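Local coordinates for protein CpuTA1 (Curtobacterium pusillum, PDB 5K3W) that belongs to the class IV aminotransferase family and binds pyridoxal-5'-phosphate in a two-subunit assembly, at residues Thr5-Thr10 / Ala30-Ala35; Ile59-Gly64 / Leu114-Ile119; Arg150-Asp155 / Arg186-Arg191; Arg222-Asp227 / Arg253-Asp258; Gln236-Asp241 / Ala298-Arg303. All coordinates share one frame; numbering follows the deposited sequence.

Contact 1: residues Thr5-Thr10 / Ala30-Ala35; sequences TLLTVT and AGFVLA
V33 O is gripped by two groups of the opposing strand: the amide of T8, with T8 N 2.9 Å from V33 O, and the CA-H of L7, whose CA stands 3.4 Å from that oxygen. T8 answers in kind, since T8 O takes the amide of V33 (V33 N to T8 O 3.1 Å) and a CA-H contact from F32. T8 and V33 are therefore an antiparallel hydrogen-bonded pair, set between the non-hydrogen-bonded pairs L7-L34 and V9-F32. Toward L6 and A35 a water stands between the backbones, accepting from L6 N and donating to A35 O. Strand 32-35 is an outermost strand, within this chain, of the six-stranded antiparallel sheet; the connection from 5-9 is partly unmodelled and otherwise lacks helix or strand. On the face of L7, V9, F32 and L34, leucine and threonine methyls and the F32 ring do the touching. L34 CD2 approaches L7 CD2 at 3.5 Å and T5 CG2 at 3.6 Å, bridging from one to the other. F32 has its CG between the backbone N and the carbonyl carbon (chi1 57°), which lays the ring alongside L7, CD1 3.8 Å from L7 CD2; A30 CB sits over one face of that ring, toward the rim. Helix 90-108 covers this side, and its D103 and R107 hydrogen-bond T5 OG1. On the other face T8 OG1 meets A35 CB at 3.6 Å, while L6 also packs on I44 of the second subunit. At the far end a weak bond joins T10 N to the carbonyl of G31.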
# COMPACT_ATOMS: atom_id res chain seq x y z
N THR A 5 -12.69 13.24 -16.88
CA THR A 5 -12.15 12.56 -18.04
C THR A 5 -11.29 11.40 -17.56
O THR A 5 -10.62 11.52 -16.53
CB THR A 5 -11.29 13.49 -18.91
OG1 THR A 5 -12.11 14.52 -19.47
CG2 THR A 5 -10.64 12.72 -20.03
N LEU A 6 -11.32 10.30 -18.30
CA LEU A 6 -10.48 9.14 -18.03
C LEU A 6 -9.80 8.71 -19.32
O LEU A 6 -10.45 8.60 -20.37
CB LEU A 6 -11.29 7.96 -17.44
CG LEU A 6 -10.47 6.66 -17.27
CD1 LEU A 6 -9.34 6.81 -16.25
CD2 LEU A 6 -11.33 5.48 -16.93
N LEU A 7 -8.50 8.44 -19.24
CA LEU A 7 -7.73 7.90 -20.35
C LEU A 7 -7.09 6.60 -19.91
O LEU A 7 -6.40 6.57 -18.88
CB LEU A 7 -6.67 8.89 -20.83
CG LEU A 7 -7.18 10.17 -21.49
CD1 LEU A 7 -6.26 11.31 -21.18
CD2 LEU A 7 -7.30 10.01 -23.00
N THR A 8 -7.34 5.54 -20.65
CA THR A 8 -6.60 4.30 -20.49
C THR A 8 -5.28 4.44 -21.21
O THR A 8 -5.26 4.74 -22.41
CB THR A 8 -7.39 3.13 -21.07
OG1 THR A 8 -8.67 3.08 -20.45
CG2 THR A 8 -6.65 1.82 -20.84
N VAL A 9 -4.18 4.24 -20.50
CA VAL A 9 -2.86 4.26 -21.12
C VAL A 9 -2.52 2.84 -21.55
O VAL A 9 -2.27 1.96 -20.72
CB VAL A 9 -1.80 4.83 -20.17
CG1 VAL A 9 -0.43 4.84 -20.85
CG2 VAL A 9 -2.20 6.25 -19.73
N THR A 10 -2.56 2.59 -22.86
CA THR A 10 -2.29 1.24 -23.36
C THR A 10 -0.82 0.98 -23.64
O THR A 10 -0.45 -0.15 -23.96
CB THR A 10 -3.09 0.97 -24.63
OG1 THR A 10 -2.70 1.92 -25.63
CG2 THR A 10 -4.58 1.11 -24.35
N ALA A 30 -1.68 6.46 -30.26
CA ALA A 30 -0.96 7.37 -29.39
C ALA A 30 -0.54 6.72 -28.08
O ALA A 30 0.20 7.34 -27.31
CB ALA A 30 -1.82 8.60 -29.09
N GLY A 31 -0.97 5.50 -27.80
CA GLY A 31 -0.68 4.87 -26.54
C GLY A 31 -1.73 5.09 -25.47
O GLY A 31 -1.52 4.67 -24.33
N PHE A 32 -2.84 5.74 -25.82
CA PHE A 32 -3.91 5.99 -24.86
C PHE A 32 -5.19 6.27 -25.64
O PHE A 32 -5.15 6.72 -26.79
CB PHE A 32 -3.56 7.17 -23.94
CG PHE A 32 -3.28 8.45 -24.68
CD1 PHE A 32 -4.31 9.25 -25.15
CD2 PHE A 32 -1.97 8.83 -24.95
CE1 PHE A 32 -4.05 10.41 -25.86
CE2 PHE A 32 -1.70 9.98 -25.66
CZ PHE A 32 -2.74 10.78 -26.11
N VAL A 33 -6.32 6.02 -24.98
CA VAL A 33 -7.64 6.27 -25.56
C VAL A 33 -8.58 6.67 -24.44
O VAL A 33 -8.43 6.24 -23.29
CB VAL A 33 -8.19 5.02 -26.30
CG1 VAL A 33 -7.23 4.56 -27.38
CG2 VAL A 33 -8.44 3.90 -25.29
N LEU A 34 -9.56 7.51 -24.77
CA LEU A 34 -10.56 7.90 -23.79
C LEU A 34 -11.38 6.70 -23.33
O LEU A 34 -11.62 5.76 -24.10
CB LEU A 34 -11.48 8.97 -24.36
CG LEU A 34 -10.84 10.33 -24.60
CD1 LEU A 34 -11.73 11.16 -25.51
CD2 LEU A 34 -10.60 11.06 -23.28
N ALA A 35 -11.82 6.74 -22.07
CA ALA A 35 -12.71 5.74 -21.50
C ALA A 35 -13.67 6.43 -20.53
O ALA A 35 -13.47 7.58 -20.11
CB ALA A 35 -11.92 4.63 -20.80
O HOH W 1 -13.44 10.40 -20.29

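Contact 2: residues Ile59-Gly64 / Leu114-Ile119; sequences IAVIDG and LFAKLI
I59 and A116 exchange two backbone hydrogen bonds, I59 N to A116 O and A116 N to I59 O, each 2.8 Å. V61 and L114 exchange two more: V61 N lies 2.8 Å from L114 O, and the returning bond from L114 N to V61 O is longer at 3.1 Å. Between these hydrogen-bonded pairs A60 faces F115 as a non-hydrogen-bonded pair, and F115 CA leans its hydrogen on I59 O. Outside the backbone, the contact is aliphatic. I59 CD1 meets L118 CD1 at 3.5 Å, two methyl ends coming together at an angle. V61 turns CG2 anti to its own carbonyl carbon, which carries that methyl along the strand to within 4.2 Å of A116 CB, while V61 CB lies 4.1 Å from L114 CB. These residues share one face, which helices 69-82 and 90-108 blanket with L73, L76, V97 and V101. On the reverse face F115 sends its ring away from strand 54-62, toward F135. Buried antiparallel strands backed by helices make up the core of the six-stranded N-terminal sheet, and I59 lies about 8 Å, side chain to ligand, from bound pyridoxal-5'-phosphate.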
# COMPACT_ATOMS: atom_id res chain seq x y z
N ILE A 59 -1.16 15.95 -10.08
CA ILE A 59 -0.65 17.16 -10.72
C ILE A 59 -1.75 18.21 -10.77
O ILE A 59 -2.81 17.98 -11.37
CB ILE A 59 -0.13 16.87 -12.13
CG1 ILE A 59 0.84 15.69 -12.11
CG2 ILE A 59 0.48 18.14 -12.72
CD1 ILE A 59 1.18 15.10 -13.51
N ALA A 60 -1.49 19.38 -10.18
CA ALA A 60 -2.44 20.48 -10.28
C ALA A 60 -2.50 21.00 -11.72
O ALA A 60 -1.47 21.11 -12.41
CB ALA A 60 -2.05 21.61 -9.33
N VAL A 61 -3.70 21.32 -12.17
CA VAL A 61 -3.92 21.89 -13.50
C VAL A 61 -4.60 23.23 -13.30
O VAL A 61 -5.81 23.31 -13.01
CB VAL A 61 -4.73 20.96 -14.41
CG1 VAL A 61 -4.76 21.52 -15.83
CG2 VAL A 61 -4.11 19.55 -14.44
N ILE A 62 -3.82 24.30 -13.43
CA ILE A 62 -4.26 25.67 -13.16
C ILE A 62 -4.38 26.38 -14.50
O ILE A 62 -3.41 26.44 -15.27
CB ILE A 62 -3.28 26.39 -12.22
CG1 ILE A 62 -3.14 25.61 -10.91
CG2 ILE A 62 -3.76 27.80 -11.90
CD1 ILE A 62 -4.45 25.52 -10.13
N ASP A 63 -5.57 26.89 -14.80
CA ASP A 63 -5.85 27.61 -16.04
C ASP A 63 -5.45 26.80 -17.27
O ASP A 63 -4.81 27.30 -18.20
CB ASP A 63 -5.15 28.98 -16.04
CG ASP A 63 -5.67 29.90 -17.15
OD1 ASP A 63 -6.80 29.68 -17.66
OD2 ASP A 63 -4.96 30.87 -17.51
N GLY A 64 -5.84 25.53 -17.28
CA GLY A 64 -5.49 24.63 -18.36
C GLY A 64 -4.07 24.08 -18.35
O GLY A 64 -3.77 23.17 -19.14
N LEU A 114 -8.24 22.26 -11.49
CA LEU A 114 -8.37 20.84 -11.76
C LEU A 114 -7.12 20.11 -11.29
O LEU A 114 -6.12 20.72 -10.90
CB LEU A 114 -8.59 20.56 -13.25
CG LEU A 114 -9.52 21.47 -14.04
CD1 LEU A 114 -9.40 21.11 -15.51
CD2 LEU A 114 -10.96 21.34 -13.57
N PHE A 115 -7.19 18.79 -11.34
CA PHE A 115 -6.01 17.97 -11.13
C PHE A 115 -6.04 16.80 -12.12
O PHE A 115 -7.09 16.41 -12.64
CB PHE A 115 -5.92 17.47 -9.67
CG PHE A 115 -6.95 16.47 -9.30
CD1 PHE A 115 -8.24 16.86 -8.97
CD2 PHE A 115 -6.65 15.11 -9.33
CE1 PHE A 115 -9.21 15.93 -8.65
CE2 PHE A 115 -7.61 14.17 -9.00
CZ PHE A 115 -8.91 14.59 -8.66
N ALA A 116 -4.85 16.29 -12.40
CA ALA A 116 -4.64 15.09 -13.18
C ALA A 116 -3.98 14.08 -12.27
O ALA A 116 -3.06 14.42 -11.51
CB ALA A 116 -3.78 15.36 -14.41
N LYS A 117 -4.45 12.84 -12.32
CA LYS A 117 -3.89 11.77 -11.52
C LYS A 117 -3.38 10.68 -12.46
O LYS A 117 -4.11 10.23 -13.34
CB LYS A 117 -4.92 11.19 -10.54
CG LYS A 117 -4.39 9.96 -9.77
CD LYS A 117 -5.10 9.75 -8.44
CE LYS A 117 -4.45 10.58 -7.35
NZ LYS A 117 -5.09 10.35 -6.02
N LEU A 118 -2.13 10.28 -12.27
CA LEU A 118 -1.49 9.25 -13.08
C LEU A 118 -1.34 8.00 -12.23
O LEU A 118 -0.82 8.07 -11.11
CB LEU A 118 -0.13 9.71 -13.60
CG LEU A 118 0.02 10.88 -14.59
CD1 LEU A 118 -0.68 12.16 -14.11
CD2 LEU A 118 1.51 11.15 -14.87
N ILE A 119 -1.77 6.86 -12.76
CA ILE A 119 -1.73 5.61 -12.02
C ILE A 119 -1.08 4.55 -12.89
O ILE A 119 -1.58 4.24 -13.97
CB ILE A 119 -3.12 5.18 -11.55
CG1 ILE A 119 -3.62 6.18 -10.49
CG2 ILE A 119 -3.08 3.76 -10.99
CD1 ILE A 119 -5.02 5.93 -10.06

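Contact 3: residues Arg150-Asp155 / Arg186-Arg191; sequences RVVTLD and REAARR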
# COMPACT_ATOMS: atom_id res chain seq x y z
N ARG A 150 -4.18 22.58 11.77
CA ARG A 150 -3.55 22.02 12.95
C ARG A 150 -2.90 20.68 12.62
O ARG A 150 -3.49 19.84 11.93
CB ARG A 150 -4.57 21.83 14.07
CG ARG A 150 -5.33 23.09 14.46
CD ARG A 150 -6.37 22.82 15.56
NE ARG A 150 -5.80 22.28 16.79
CZ ARG A 150 -5.24 23.01 17.76
NH1 ARG A 150 -5.16 24.32 17.65
NH2 ARG A 150 -4.75 22.42 18.84
N VAL A 151 -1.68 20.47 13.11
CA VAL A 151 -0.91 19.29 12.76
C VAL A 151 -0.39 18.60 14.02
O VAL A 151 -0.20 19.23 15.07
CB VAL A 151 0.24 19.66 11.79
CG1 VAL A 151 1.00 18.41 11.34
CG2 VAL A 151 -0.30 20.41 10.59
N VAL A 152 -0.16 17.30 13.92
CA VAL A 152 0.42 16.53 15.01
C VAL A 152 1.59 15.73 14.46
O VAL A 152 1.63 15.40 13.27
CB VAL A 152 -0.61 15.59 15.67
CG1 VAL A 152 -1.73 16.40 16.29
CG2 VAL A 152 -1.19 14.62 14.66
N THR A 153 2.56 15.44 15.31
CA THR A 153 3.66 14.57 14.91
C THR A 153 3.34 13.12 15.26
O THR A 153 2.76 12.82 16.31
CB THR A 153 4.98 15.00 15.57
OG1 THR A 153 4.80 15.19 16.97
CG2 THR A 153 5.47 16.28 14.97
N LEU A 154 3.69 12.22 14.33
CA LEU A 154 3.42 10.79 14.46
C LEU A 154 4.67 10.00 14.07
O LEU A 154 5.36 10.33 13.10
CB LEU A 154 2.26 10.33 13.59
CG LEU A 154 0.85 10.83 13.91
CD1 LEU A 154 -0.17 10.07 13.05
CD2 LEU A 154 0.52 10.71 15.40
N ASP A 155 4.94 8.96 14.85
CA ASP A 155 6.09 8.12 14.57
C ASP A 155 5.86 7.35 13.26
O ASP A 155 4.83 6.70 13.07
CB ASP A 155 6.32 7.16 15.73
CG ASP A 155 7.21 6.01 15.35
OD1 ASP A 155 8.30 6.27 14.81
OD2 ASP A 155 6.80 4.85 15.58
N ARG A 186 -6.42 9.80 9.83
CA ARG A 186 -7.50 9.47 10.75
C ARG A 186 -7.04 9.62 12.20
O ARG A 186 -7.81 10.07 13.05
CB ARG A 186 -8.02 8.06 10.49
CG ARG A 186 -8.75 7.89 9.14
CD ARG A 186 -9.48 6.55 9.07
NE ARG A 186 -8.60 5.39 9.23
CZ ARG A 186 -7.88 4.85 8.25
NH1 ARG A 186 -7.09 3.81 8.48
NH2 ARG A 186 -7.94 5.38 7.03
N GLU A 187 -5.78 9.29 12.48
CA GLU A 187 -5.25 9.52 13.82
C GLU A 187 -5.21 11.01 14.15
O GLU A 187 -5.57 11.42 15.26
CB GLU A 187 -3.87 8.90 13.95
CG GLU A 187 -3.16 9.27 15.22
CD GLU A 187 -3.77 8.61 16.45
OE1 GLU A 187 -4.57 7.67 16.30
OE2 GLU A 187 -3.42 9.04 17.57
N ALA A 188 -4.76 11.83 13.20
CA ALA A 188 -4.73 13.27 13.44
C ALA A 188 -6.13 13.80 13.71
O ALA A 188 -6.33 14.62 14.61
CB ALA A 188 -4.11 14.01 12.25
N ALA A 189 -7.12 13.33 12.94
CA ALA A 189 -8.49 13.77 13.15
C ALA A 189 -8.99 13.40 14.54
O ALA A 189 -9.64 14.21 15.21
CB ALA A 189 -9.40 13.18 12.07
N ARG A 190 -8.67 12.19 15.00
CA ARG A 190 -9.02 11.84 16.37
C ARG A 190 -8.47 12.86 17.35
O ARG A 190 -9.14 13.22 18.32
CB ARG A 190 -8.49 10.46 16.72
CG ARG A 190 -9.33 9.34 16.23
CD ARG A 190 -8.63 8.04 16.51
NE ARG A 190 -8.94 7.10 15.45
CZ ARG A 190 -8.03 6.54 14.65
NH1 ARG A 190 -6.74 6.78 14.82
NH2 ARG A 190 -8.44 5.71 13.71
N ARG A 191 -7.23 13.31 17.14
CA ARG A 191 -6.67 14.35 17.99
C ARG A 191 -7.11 15.75 17.58
O ARG A 191 -6.46 16.73 17.95
CB ARG A 191 -5.15 14.25 17.99
CG ARG A 191 -4.66 12.85 18.25
CD ARG A 191 -3.16 12.81 18.20
NE ARG A 191 -2.61 11.46 18.29
CZ ARG A 191 -1.33 11.22 18.55
NH1 ARG A 191 -0.50 12.24 18.76
NH2 ARG A 191 -0.87 9.97 18.61
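The guanidinium of R191 has L154 CD2 over one face, 3.4 Å above the plane and offset toward the rim, and E187 OE2 at its edge, in plane. Two nitrogens of R191 close side-on on that single oxygen: R191 NE is 2.7 Å and R191 NH2 2.9 Å from E187 OE2, both meeting it on the anti side of the carboxylate. A second guanidinium, that of R190, has R186 O over one face and the E187 carboxylate at its edge, where R190 NH1 makes a weak bond to E187 OE1. E187 thus ties the two arginines into a salt-bridge network that fixes the R191 plane where L154 can lie on it. The bend of E187 at chi2 (71°) folds its carboxylate back toward the arginines, while R191 runs extended from CG to NE and slides past L154 in the opposite direction. The other L154 methyl, CD1, rests 3.8 Å from E187 CG, so the leucine touches both members of the ion pair with carbon. Deeper in, V152 CG2 meets A188 CB at 3.8 Å, where the two backbones come nearest by their CA atoms. W168 of the second subunit packs on L154, E187 and R191, and D84 of that subunit forms salt bridges with R186 and R190. Strand 149-155 runs between 195-199 and 280-281, parallel to both. The chain passes from it, through short helix 162-165 and then helix 179-190, to strand 195-199, a beta-alpha-beta crossover, with A188 also resting on V196 of that neighbouring strand.

Contact 4: residues Arg222-Asp227 / Arg253-Asp258; sequences RTPQTD and RRISAD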
# COMPACT_ATOMS: atom_id res chain seq x y z
N ARG A 222 14.04 26.06 5.47
CA ARG A 222 14.60 24.72 5.41
C ARG A 222 13.52 23.69 5.12
O ARG A 222 12.33 23.92 5.34
CB ARG A 222 15.29 24.34 6.72
CG ARG A 222 16.23 25.36 7.30
CD ARG A 222 16.76 24.83 8.61
NE ARG A 222 18.14 25.21 8.84
CZ ARG A 222 18.52 26.17 9.68
NH1 ARG A 222 17.60 26.85 10.37
NH2 ARG A 222 19.81 26.44 9.82
N THR A 223 13.96 22.51 4.67
CA THR A 223 13.10 21.38 4.37
C THR A 223 13.93 20.13 4.62
O THR A 223 15.14 20.15 4.37
CB THR A 223 12.58 21.39 2.92
OG1 THR A 223 11.37 20.64 2.83
CG2 THR A 223 13.60 20.76 1.95
N PRO A 224 13.33 19.05 5.13
CA PRO A 224 14.10 17.81 5.31
C PRO A 224 14.72 17.36 3.99
O PRO A 224 14.05 17.28 2.97
CB PRO A 224 13.06 16.80 5.82
CG PRO A 224 11.96 17.63 6.42
CD PRO A 224 11.94 18.92 5.59
N GLN A 225 16.02 17.06 4.03
CA GLN A 225 16.68 16.60 2.81
C GLN A 225 16.07 15.27 2.36
O GLN A 225 15.61 14.46 3.18
CB GLN A 225 18.19 16.50 3.02
CG GLN A 225 18.66 15.46 4.01
CD GLN A 225 20.18 15.46 4.17
OE1 GLN A 225 20.78 16.48 4.51
NE2 GLN A 225 20.81 14.32 3.90
N THR A 226 16.04 15.04 1.05
CA THR A 226 15.12 14.09 0.44
C THR A 226 15.72 12.71 0.19
O THR A 226 15.11 11.89 -0.49
CB THR A 226 14.56 14.67 -0.87
OG1 THR A 226 15.60 14.73 -1.86
CG2 THR A 226 14.02 16.06 -0.65
N ASP A 227 16.91 12.44 0.71
CA ASP A 227 17.37 11.07 0.81
C ASP A 227 16.95 10.39 2.11
O ASP A 227 17.31 9.24 2.34
CB ASP A 227 18.89 11.01 0.67
CG ASP A 227 19.60 11.80 1.75
OD1 ASP A 227 18.94 12.58 2.46
OD2 ASP A 227 20.83 11.64 1.88
N ARG A 253 18.42 19.76 4.73
CA ARG A 253 19.22 19.22 5.82
C ARG A 253 18.36 18.27 6.64
O ARG A 253 17.16 18.12 6.42
CB ARG A 253 19.77 20.34 6.69
CG ARG A 253 18.70 21.21 7.26
CD ARG A 253 18.90 21.43 8.74
NE ARG A 253 20.11 22.18 9.01
CZ ARG A 253 20.31 22.88 10.12
NH1 ARG A 253 19.37 22.91 11.06
NH2 ARG A 253 21.45 23.56 10.30
N ARG A 254 19.02 17.61 7.59
CA ARG A 254 18.32 16.85 8.61
C ARG A 254 17.81 17.79 9.68
O ARG A 254 18.56 18.63 10.19
CB ARG A 254 19.23 15.80 9.23
CG ARG A 254 19.74 14.85 8.21
CD ARG A 254 20.23 13.55 8.82
NE ARG A 254 20.88 12.80 7.75
CZ ARG A 254 22.07 13.13 7.26
NH1 ARG A 254 22.73 14.17 7.77
NH2 ARG A 254 22.60 12.42 6.27
N ILE A 255 16.54 17.65 10.01
CA ILE A 255 15.86 18.51 10.96
C ILE A 255 15.31 17.59 12.05
O ILE A 255 14.35 16.85 11.82
CB ILE A 255 14.75 19.31 10.28
CG1 ILE A 255 15.35 20.09 9.10
CG2 ILE A 255 14.02 20.21 11.28
CD1 ILE A 255 14.34 20.88 8.29
N SER A 256 15.93 17.61 13.21
CA SER A 256 15.41 16.82 14.32
C SER A 256 14.02 17.31 14.70
O SER A 256 13.67 18.48 14.51
CB SER A 256 16.34 16.91 15.53
OG SER A 256 16.17 18.15 16.20
N ALA A 257 13.21 16.40 15.24
CA ALA A 257 11.89 16.79 15.75
C ALA A 257 12.00 17.94 16.75
O ALA A 257 11.08 18.76 16.85
CB ALA A 257 11.19 15.60 16.39
N ASP A 258 13.11 18.03 17.48
CA ASP A 258 13.30 19.14 18.41
C ASP A 258 13.40 20.47 17.68
O ASP A 258 12.71 21.43 18.03
CB ASP A 258 14.54 18.90 19.26
CG ASP A 258 14.35 19.35 20.69
OD1 ASP A 258 13.17 19.50 21.11
OD2 ASP A 258 15.35 19.56 21.41
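R222 starts with CB 3.9 Å from I255 CD1, a methyl that also nudges the ring of P224. Further out, R222 CD passes R253 CD, and R222 NE then settles over the centre of the R253 guanidinium, 3.3 Å above its plane. R222 CZ follows, 3.6 Å from R253 NH1, and at the tip R222 NH2 stands 3.3 Å from R253 NH2. The two guanidinium groups form an offset stack, centres 3.8 Å apart and planes tilted by 28°. Two acidic side chains serve the pair: R253 makes salt bridges to E251 and E259, and R222 has long, weak ion pairs with the same two, which probably makes the stacked charges tolerable. R253 reaches this place by bending at both chi2 and chi3. Its backbone is held as well, R253 O accepting from Q225 N at 2.9 Å and R253 N reaching T223 O only weakly. Beyond, the Q225 amide crosses R254 at an angle: Q225 NE2 lies over one guanidinium face, 3.5 Å from R254 NH2, while donating to the syn lone pair of D227 OD1. Here strand 220-224 runs parallel to the outermost strand 250-253 of the five-stranded sheet, and helix 234-245, which links them in a beta-alpha-beta crossover, packs on T223. After R253 the chain turns away to S256, the N-cap of helix 257-261, whose OG takes the amide of E259.

Contact 5: residues Gln236-Asp241 / Ala298-Arg303; sequences QAAVFD and AYLLAR
Y299 sets its CG anti to the backbone N (chi1 175°), throwing the ring across to helix 234-245, whereas R303 holds its CG between backbone N and carbonyl carbon (chi1 68°) and bends at chi2 and chi3, folding the guanidinium back against A238. Both side chains come to that alanine, R303 to its methyl and Y299 to its carbonyl. A238 CB lies over one face of the R303 guanidinium, toward its rim, with R303 NE only 3.3 Å from the methyl carbon. On the tyrosine side CE2 comes within 3.4 Å of A238 O, and Y299 OH reaches 3.5 Å from D241 CB. L300 adds the aliphatic part: its CD2 touches A238 CB and V239 CG2, each at 3.9 Å, as the helices pass at 113° with their local axes 10.0 Å apart. The small A238 sits at this crossing, its methyl taking both R303 and L300. The R303 head is steadied from its own helix, NH1 donating to L300 O at 3.3 Å, an oxygen that also accepts from Q67. V239 is backed by V269 of strand 265-270, and L300 by A275 of strand 274-278. At the margin one water joins the helices, donating to D241 OD1 and lying 2.8 Å from Y299 OH. With no direct hydrogen bond across, the contact rests on aliphatic packing, the R303 guanidinium face on A238 CB, the Y299 contacts and one water bridge; R303, its side chain about 7 Å from bound pyridoxal-5'-phosphate, may add some positive potential to that region.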
# COMPACT_ATOMS: atom_id res chain seq x y z
N GLN A 236 7.52 21.80 -2.94
CA GLN A 236 8.62 22.29 -2.12
C GLN A 236 9.69 22.98 -2.96
O GLN A 236 10.21 24.04 -2.57
CB GLN A 236 9.23 21.13 -1.33
CG GLN A 236 10.49 21.47 -0.57
CD GLN A 236 11.74 21.33 -1.44
OE1 GLN A 236 11.98 20.28 -2.04
NE2 GLN A 236 12.54 22.40 -1.52
N ALA A 237 10.04 22.40 -4.11
CA ALA A 237 11.00 23.09 -4.97
C ALA A 237 10.46 24.44 -5.41
O ALA A 237 11.19 25.44 -5.39
CB ALA A 237 11.36 22.22 -6.18
N ALA A 238 9.18 24.52 -5.79
CA ALA A 238 8.65 25.83 -6.17
C ALA A 238 8.58 26.76 -4.97
O ALA A 238 8.67 27.99 -5.14
CB ALA A 238 7.28 25.69 -6.81
N VAL A 239 8.43 26.22 -3.76
CA VAL A 239 8.41 27.07 -2.57
C VAL A 239 9.79 27.65 -2.31
O VAL A 239 9.93 28.80 -1.90
CB VAL A 239 7.90 26.31 -1.34
CG1 VAL A 239 8.20 27.13 -0.08
CG2 VAL A 239 6.41 26.04 -1.48
N PHE A 240 10.84 26.84 -2.50
CA PHE A 240 12.18 27.40 -2.39
C PHE A 240 12.39 28.52 -3.40
O PHE A 240 13.00 29.55 -3.09
CB PHE A 240 13.22 26.29 -2.56
CG PHE A 240 13.55 25.58 -1.28
CD1 PHE A 240 12.74 25.73 -0.17
CD2 PHE A 240 14.68 24.79 -1.17
CE1 PHE A 240 13.03 25.09 1.02
CE2 PHE A 240 14.98 24.14 0.02
CZ PHE A 240 14.15 24.29 1.11
N ASP A 241 11.87 28.35 -4.62
CA ASP A 241 12.03 29.40 -5.61
C ASP A 241 11.41 30.70 -5.12
O ASP A 241 12.00 31.78 -5.24
CB ASP A 241 11.42 28.98 -6.95
CG ASP A 241 12.28 27.95 -7.67
OD1 ASP A 241 11.80 27.34 -8.66
OD2 ASP A 241 13.44 27.75 -7.23
N ALA A 298 -0.29 32.56 -3.95
CA ALA A 298 -0.46 33.27 -5.21
C ALA A 298 0.71 32.98 -6.15
O ALA A 298 0.52 32.75 -7.35
CB ALA A 298 -0.62 34.76 -4.96
N TYR A 299 1.94 32.97 -5.62
CA TYR A 299 3.07 32.55 -6.44
C TYR A 299 2.89 31.12 -6.91
O TYR A 299 3.06 30.82 -8.10
CB TYR A 299 4.38 32.68 -5.67
CG TYR A 299 5.57 32.12 -6.44
CD1 TYR A 299 6.30 32.93 -7.30
CD2 TYR A 299 5.96 30.79 -6.30
CE1 TYR A 299 7.38 32.43 -8.00
CE2 TYR A 299 7.03 30.29 -7.01
CZ TYR A 299 7.74 31.11 -7.86
OH TYR A 299 8.83 30.60 -8.56
N LEU A 300 2.56 30.21 -5.99
CA LEU A 300 2.43 28.81 -6.35
C LEU A 300 1.35 28.60 -7.41
O LEU A 300 1.50 27.77 -8.31
CB LEU A 300 2.13 27.97 -5.11
CG LEU A 300 3.24 27.85 -4.07
CD1 LEU A 300 2.69 27.21 -2.79
CD2 LEU A 300 4.39 27.03 -4.62
N LEU A 301 0.24 29.35 -7.32
CA LEU A 301 -0.85 29.18 -8.28
C LEU A 301 -0.50 29.75 -9.65
O LEU A 301 -1.07 29.30 -10.66
CB LEU A 301 -2.12 29.84 -7.76
CG LEU A 301 -2.84 29.11 -6.63
CD1 LEU A 301 -4.01 29.93 -6.10
CD2 LEU A 301 -3.31 27.72 -7.08
N ALA A 302 0.42 30.71 -9.72
CA ALA A 302 0.69 31.44 -10.95
C ALA A 302 1.99 31.05 -11.64
O ALA A 302 2.27 31.57 -12.72
CB ALA A 302 0.74 32.94 -10.66
N ARG A 303 2.80 30.15 -11.04
CA ARG A 303 4.15 29.92 -11.55
C ARG A 303 4.15 29.33 -12.96
O ARG A 303 5.03 29.65 -13.77
CB ARG A 303 4.92 29.01 -10.59
CG ARG A 303 4.41 27.58 -10.52
CD ARG A 303 4.63 27.04 -9.13
NE ARG A 303 4.98 25.63 -9.12
CZ ARG A 303 4.29 24.69 -8.48
NH1 ARG A 303 3.20 25.01 -7.80
NH2 ARG A 303 4.70 23.43 -8.52
O HOH W 2 8.99 27.99 -9.51

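Contacts 1, 2 and 3 follow in series along the chain, each closed before the next opens. Contacts 1 and 2 lie on one six-stranded antiparallel sheet, centres 15 Å apart, contact 1 at its margin and contact 2 deep within it. Contact 3, on a four-stranded mixed sheet, lies across the chain's centre from both, about 38 Å from contact 1 between centres. Contacts 4 and 5 come later, interleave along the sequence and meet physically, since T223 rests on Q236 and F240 of the helix following its strand. Contact 5 also touches contact 2, I62 CG2 approaching L301 O at 3.3 Å, so helix 290-307 packs against the end of strand 54-62. Contacts 1, 2 and 3 all reach the second subunit.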